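Local coordinates for protein endoglucanase A (Clostridium cellulolyticum, PDB 1EDG) that hydrolyses internal beta-1,4-glucosidic bonds of cellulose, as a bacterial family 5 endoglucanase with a TIM-barrel catalytic domain, at residues Asp92-Asp97 with Trp149-Ala154; Lys129-Ser134 with Lys143-Val148. All blocks are in the same frame, centred on the assembly; numbering follows the deposited sequence.

In the fold
Between the second and fourth strands of the eight-stranded parallel barrel, two loop regions pack on helix 138-155. After barrel strand 77-80 the chain forms a small antiparallel hairpin, 88-89 with 94-95, before entering helix 97-111. Barrel strand 116-120 follows, and then the long loop holding 129-134, which leads into helix 138-155. Contact 2 closes the shorter loop, the chain folding back on the helix it precedes; it is nested inside the larger loop closed by contact 1, where the hairpin meets the same helix. Both contacts thus use helix 138-155, and they touch where the Y93 ring packs edge-to-face with that of Y144.

Contact 1: Asp92-Asp97 with Trp149-Ala154; sequences DYKISD and WAQIAA
I95, at the end of the short strand 94-95, comes closest to the helix at Q151, their CA atoms 7.6 Å apart, a gap that the glutamine side chain bridges. Its amide group holds the hairpin backbone at two points. I95 N donates to Q151 OE1 at 2.9 Å, nearly straight at 172° and in the plane of the glutamine carbonyl, on a lone pair of OE1. Q151 NE2 in turn gives a hydrogen to Y93 O, also at 2.9 Å; this acceptor lies in the amide plane of the glutamine, although the nitrogen stands above the carbonyl plane of Y93. With CG beside its own backbone N (chi1 -66°) and the chain extended beyond, Q151 reaches out from the helix to the backbone before and after K94. The side chain of K94, bent at chi2 and chi3, crosses the glutamine at an angle, its CD 3.4 Å from Q151 OE1. On the apolar side, I95 CD1 lies 4.1 Å from Q151 CB and 4.3 Å from I152 CG1, and the isoleucine continues onto W84, V88 and V148. Q151 NE2 also bonds to S147 O, one turn earlier in the helix. Both amide ends thus have backbone partners, and with one bond at the oxygen and two at the nitrogen the amide's rotation is fixed. A single polar side chain thereby joins the hairpin to helix 138-155 beside an apolar patch.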
# COMPACT_ATOMS: atom_id res chain seq x y z
N ASP A 92 -11.47 7.24 -24.30
CA ASP A 92 -11.67 5.93 -23.70
C ASP A 92 -10.53 5.51 -22.76
O ASP A 92 -10.51 4.38 -22.27
CB ASP A 92 -11.86 4.87 -24.80
CG ASP A 92 -10.66 4.76 -25.74
OD1 ASP A 92 -9.79 5.65 -25.74
OD2 ASP A 92 -10.59 3.77 -26.48
N TYR A 93 -9.57 6.40 -22.55
CA TYR A 93 -8.43 6.14 -21.67
C TYR A 93 -7.73 4.82 -21.98
O TYR A 93 -7.47 4.02 -21.08
CB TYR A 93 -8.87 6.16 -20.20
CG TYR A 93 -9.52 7.45 -19.75
CD1 TYR A 93 -8.76 8.54 -19.34
CD2 TYR A 93 -10.91 7.58 -19.75
CE1 TYR A 93 -9.37 9.72 -18.93
CE2 TYR A 93 -11.53 8.76 -19.35
CZ TYR A 93 -10.75 9.82 -18.94
OH TYR A 93 -11.37 10.99 -18.53
N LYS A 94 -7.43 4.58 -23.26
CA LYS A 94 -6.76 3.36 -23.68
C LYS A 94 -5.33 3.32 -23.13
O LYS A 94 -4.57 4.28 -23.28
CB LYS A 94 -6.74 3.27 -25.20
CG LYS A 94 -5.99 2.07 -25.77
CD LYS A 94 -6.59 0.74 -25.31
CE LYS A 94 -8.02 0.53 -25.81
NZ LYS A 94 -8.62 -0.75 -25.32
N ILE A 95 -4.98 2.22 -22.47
CA ILE A 95 -3.65 2.06 -21.89
C ILE A 95 -2.66 1.55 -22.94
O ILE A 95 -2.95 0.60 -23.67
CB ILE A 95 -3.66 1.07 -20.68
CG1 ILE A 95 -4.52 1.64 -19.55
CG2 ILE A 95 -2.24 0.82 -20.18
CD1 ILE A 95 -4.76 0.66 -18.41
N SER A 96 -1.51 2.20 -23.01
CA SER A 96 -0.47 1.81 -23.95
C SER A 96 -0.06 0.36 -23.73
O SER A 96 0.26 -0.04 -22.60
CB SER A 96 0.76 2.69 -23.75
OG SER A 96 1.86 2.16 -24.47
N ASP A 97 -0.02 -0.43 -24.80
CA ASP A 97 0.37 -1.84 -24.70
C ASP A 97 1.83 -2.01 -24.28
O ASP A 97 2.18 -3.00 -23.65
CB ASP A 97 0.13 -2.55 -26.03
CG ASP A 97 -1.34 -2.79 -26.31
OD1 ASP A 97 -2.01 -3.41 -25.45
OD2 ASP A 97 -1.82 -2.37 -27.38
N TRP A 149 -9.78 0.06 -15.12
CA TRP A 149 -9.94 -1.23 -14.47
C TRP A 149 -10.49 -2.33 -15.36
O TRP A 149 -10.14 -3.50 -15.19
CB TRP A 149 -10.71 -1.10 -13.15
CG TRP A 149 -9.78 -0.67 -12.06
CD1 TRP A 149 -9.75 0.54 -11.44
CD2 TRP A 149 -8.67 -1.42 -11.54
NE1 TRP A 149 -8.69 0.60 -10.57
CE2 TRP A 149 -8.01 -0.59 -10.61
CE3 TRP A 149 -8.17 -2.71 -11.77
CZ2 TRP A 149 -6.86 -1.01 -9.91
CZ3 TRP A 149 -7.04 -3.12 -11.08
CH2 TRP A 149 -6.40 -2.27 -10.16
N ALA A 150 -11.29 -1.97 -16.36
CA ALA A 150 -11.81 -2.97 -17.29
C ALA A 150 -10.62 -3.54 -18.08
O ALA A 150 -10.56 -4.74 -18.34
CB ALA A 150 -12.83 -2.35 -18.24
N GLN A 151 -9.68 -2.68 -18.43
CA GLN A 151 -8.50 -3.08 -19.18
C GLN A 151 -7.54 -3.92 -18.34
O GLN A 151 -7.03 -4.95 -18.81
CB GLN A 151 -7.78 -1.85 -19.72
CG GLN A 151 -8.57 -1.08 -20.76
CD GLN A 151 -7.87 0.20 -21.16
OE1 GLN A 151 -6.92 0.17 -21.94
NE2 GLN A 151 -8.31 1.31 -20.60
N ILE A 152 -7.27 -3.49 -17.11
CA ILE A 152 -6.38 -4.23 -16.23
C ILE A 152 -6.98 -5.61 -15.94
O ILE A 152 -6.29 -6.63 -16.04
CB ILE A 152 -6.11 -3.48 -14.91
CG1 ILE A 152 -5.38 -2.16 -15.21
CG2 ILE A 152 -5.24 -4.33 -13.98
CD1 ILE A 152 -5.30 -1.24 -14.02
N ALA A 153 -8.28 -5.64 -15.65
CA ALA A 153 -8.96 -6.90 -15.38
C ALA A 153 -8.88 -7.86 -16.57
O ALA A 153 -8.66 -9.06 -16.40
CB ALA A 153 -10.42 -6.64 -15.02
N ALA A 154 -9.03 -7.34 -17.79
CA ALA A 154 -8.98 -8.18 -18.98
C ALA A 154 -7.58 -8.75 -19.20
O ALA A 154 -7.44 -9.92 -19.55
CB ALA A 154 -9.43 -7.40 -20.21

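Contact 2: Lys129-Ser134 with Lys143-Val148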
# COMPACT_ATOMS: atom_id res chain seq x y z
N LYS A 129 -6.37 14.54 -16.47
CA LYS A 129 -5.91 13.23 -16.93
C LYS A 129 -6.38 11.99 -16.18
O LYS A 129 -6.36 10.90 -16.74
CB LYS A 129 -4.38 13.24 -17.00
CG LYS A 129 -3.82 14.10 -18.13
CD LYS A 129 -2.30 14.23 -18.01
CE LYS A 129 -1.67 14.69 -19.31
NZ LYS A 129 -1.83 13.68 -20.40
N GLY A 130 -6.78 12.14 -14.92
CA GLY A 130 -7.22 10.99 -14.15
C GLY A 130 -8.56 11.21 -13.47
O GLY A 130 -9.52 11.63 -14.12
N TYR A 131 -8.63 10.94 -12.17
CA TYR A 131 -9.87 11.13 -11.42
C TYR A 131 -9.63 12.17 -10.32
O TYR A 131 -8.49 12.50 -10.01
CB TYR A 131 -10.36 9.79 -10.82
CG TYR A 131 -9.53 9.24 -9.67
CD1 TYR A 131 -8.41 8.43 -9.92
CD2 TYR A 131 -9.84 9.54 -8.35
CE1 TYR A 131 -7.63 7.94 -8.86
CE2 TYR A 131 -9.06 9.06 -7.29
CZ TYR A 131 -7.96 8.27 -7.56
OH TYR A 131 -7.18 7.82 -6.52
N PHE A 132 -10.71 12.72 -9.78
CA PHE A 132 -10.63 13.70 -8.70
C PHE A 132 -11.92 13.48 -7.93
O PHE A 132 -13.01 13.62 -8.47
CB PHE A 132 -10.55 15.14 -9.23
CG PHE A 132 -10.13 16.14 -8.19
CD1 PHE A 132 -8.78 16.36 -7.93
CD2 PHE A 132 -11.08 16.83 -7.45
CE1 PHE A 132 -8.39 17.27 -6.93
CE2 PHE A 132 -10.69 17.74 -6.45
CZ PHE A 132 -9.35 17.96 -6.20
N PRO A 133 -11.81 13.08 -6.65
CA PRO A 133 -12.94 12.80 -5.77
C PRO A 133 -13.79 13.96 -5.26
O PRO A 133 -13.76 14.29 -4.08
CB PRO A 133 -12.29 12.03 -4.62
CG PRO A 133 -10.98 12.73 -4.48
CD PRO A 133 -10.53 12.88 -5.93
N SER A 134 -14.54 14.58 -6.17
CA SER A 134 -15.46 15.67 -5.81
C SER A 134 -16.59 15.58 -6.82
O SER A 134 -16.40 15.09 -7.94
CB SER A 134 -14.77 17.04 -5.84
OG SER A 134 -14.57 17.52 -7.16
N LYS A 143 -15.48 7.51 -15.52
CA LYS A 143 -15.01 7.01 -16.80
C LYS A 143 -13.58 6.50 -16.67
O LYS A 143 -13.24 5.45 -17.21
CB LYS A 143 -15.09 8.08 -17.88
CG LYS A 143 -16.48 8.66 -18.06
CD LYS A 143 -17.55 7.58 -18.14
CE LYS A 143 -18.96 8.15 -17.98
NZ LYS A 143 -19.22 8.78 -16.64
N TYR A 144 -12.75 7.24 -15.93
CA TYR A 144 -11.35 6.85 -15.74
C TYR A 144 -11.23 5.51 -15.01
O TYR A 144 -10.62 4.56 -15.52
CB TYR A 144 -10.59 7.93 -14.98
CG TYR A 144 -9.11 7.62 -14.82
CD1 TYR A 144 -8.23 7.79 -15.89
CD2 TYR A 144 -8.61 7.10 -13.63
CE1 TYR A 144 -6.89 7.44 -15.79
CE2 TYR A 144 -7.26 6.74 -13.51
CZ TYR A 144 -6.41 6.91 -14.60
OH TYR A 144 -5.09 6.54 -14.52
N ILE A 145 -11.84 5.43 -13.83
CA ILE A 145 -11.81 4.23 -13.01
C ILE A 145 -12.36 2.99 -13.72
O ILE A 145 -11.74 1.93 -13.72
CB ILE A 145 -12.56 4.47 -11.65
CG1 ILE A 145 -11.77 5.43 -10.75
CG2 ILE A 145 -12.82 3.14 -10.92
CD1 ILE A 145 -10.40 4.90 -10.28
N THR A 146 -13.52 3.13 -14.37
CA THR A 146 -14.12 2.00 -15.07
C THR A 146 -13.34 1.56 -16.32
O THR A 146 -13.19 0.36 -16.56
CB THR A 146 -15.60 2.28 -15.43
OG1 THR A 146 -15.68 3.45 -16.26
CG2 THR A 146 -16.42 2.51 -14.18
N SER A 147 -12.83 2.52 -17.09
CA SER A 147 -12.08 2.19 -18.31
C SER A 147 -10.75 1.50 -17.99
O SER A 147 -10.41 0.47 -18.56
CB SER A 147 -11.80 3.45 -19.12
OG SER A 147 -13.00 4.11 -19.48
N VAL A 148 -10.00 2.11 -17.09
CA VAL A 148 -8.69 1.59 -16.68
C VAL A 148 -8.83 0.21 -16.03
O VAL A 148 -8.11 -0.73 -16.40
CB VAL A 148 -7.96 2.59 -15.74
CG1 VAL A 148 -6.78 1.94 -15.07
CG2 VAL A 148 -7.50 3.80 -16.55
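A classic beta bulge, in which G130 and Y131 both face D126, lies where the loop between barrel strand 116-120 and helix 138-155 packs against residues 143-148 of that helix. G130 presses its CA onto the Y144 ring, a CH-pi contact 3.8 Å from CA to the ring centroid and only 11° off the normal. The opposite face of the ring receives V148 CG2 from the next helical turn, toward the rim, so Y144 is held between loop and helix. Its CG stands anti to the backbone N (chi1 -177°), which turns the ring to the loop. K129 O approaches the same ring obliquely, 3.6 Å from Y144 CE1. Further along the loop, Y131 meets Y144 with the edge of its own ring, Y131 CD1 lying 3.9 Å from Y144 CD2. The same Y131 CD1 also touches I145 CD1, at 4.1 Å. Across the two segments the contact is mainly carbon packing, with K129 O as its polar element, whereas the polar end of Y144 is satisfied by D124, to which its OH hydrogen-bonds. The Y144 face on G130 CA and the Y131 edge set the spacing of loop and helix, and that outside bond fixes the far end of the Y144 ring.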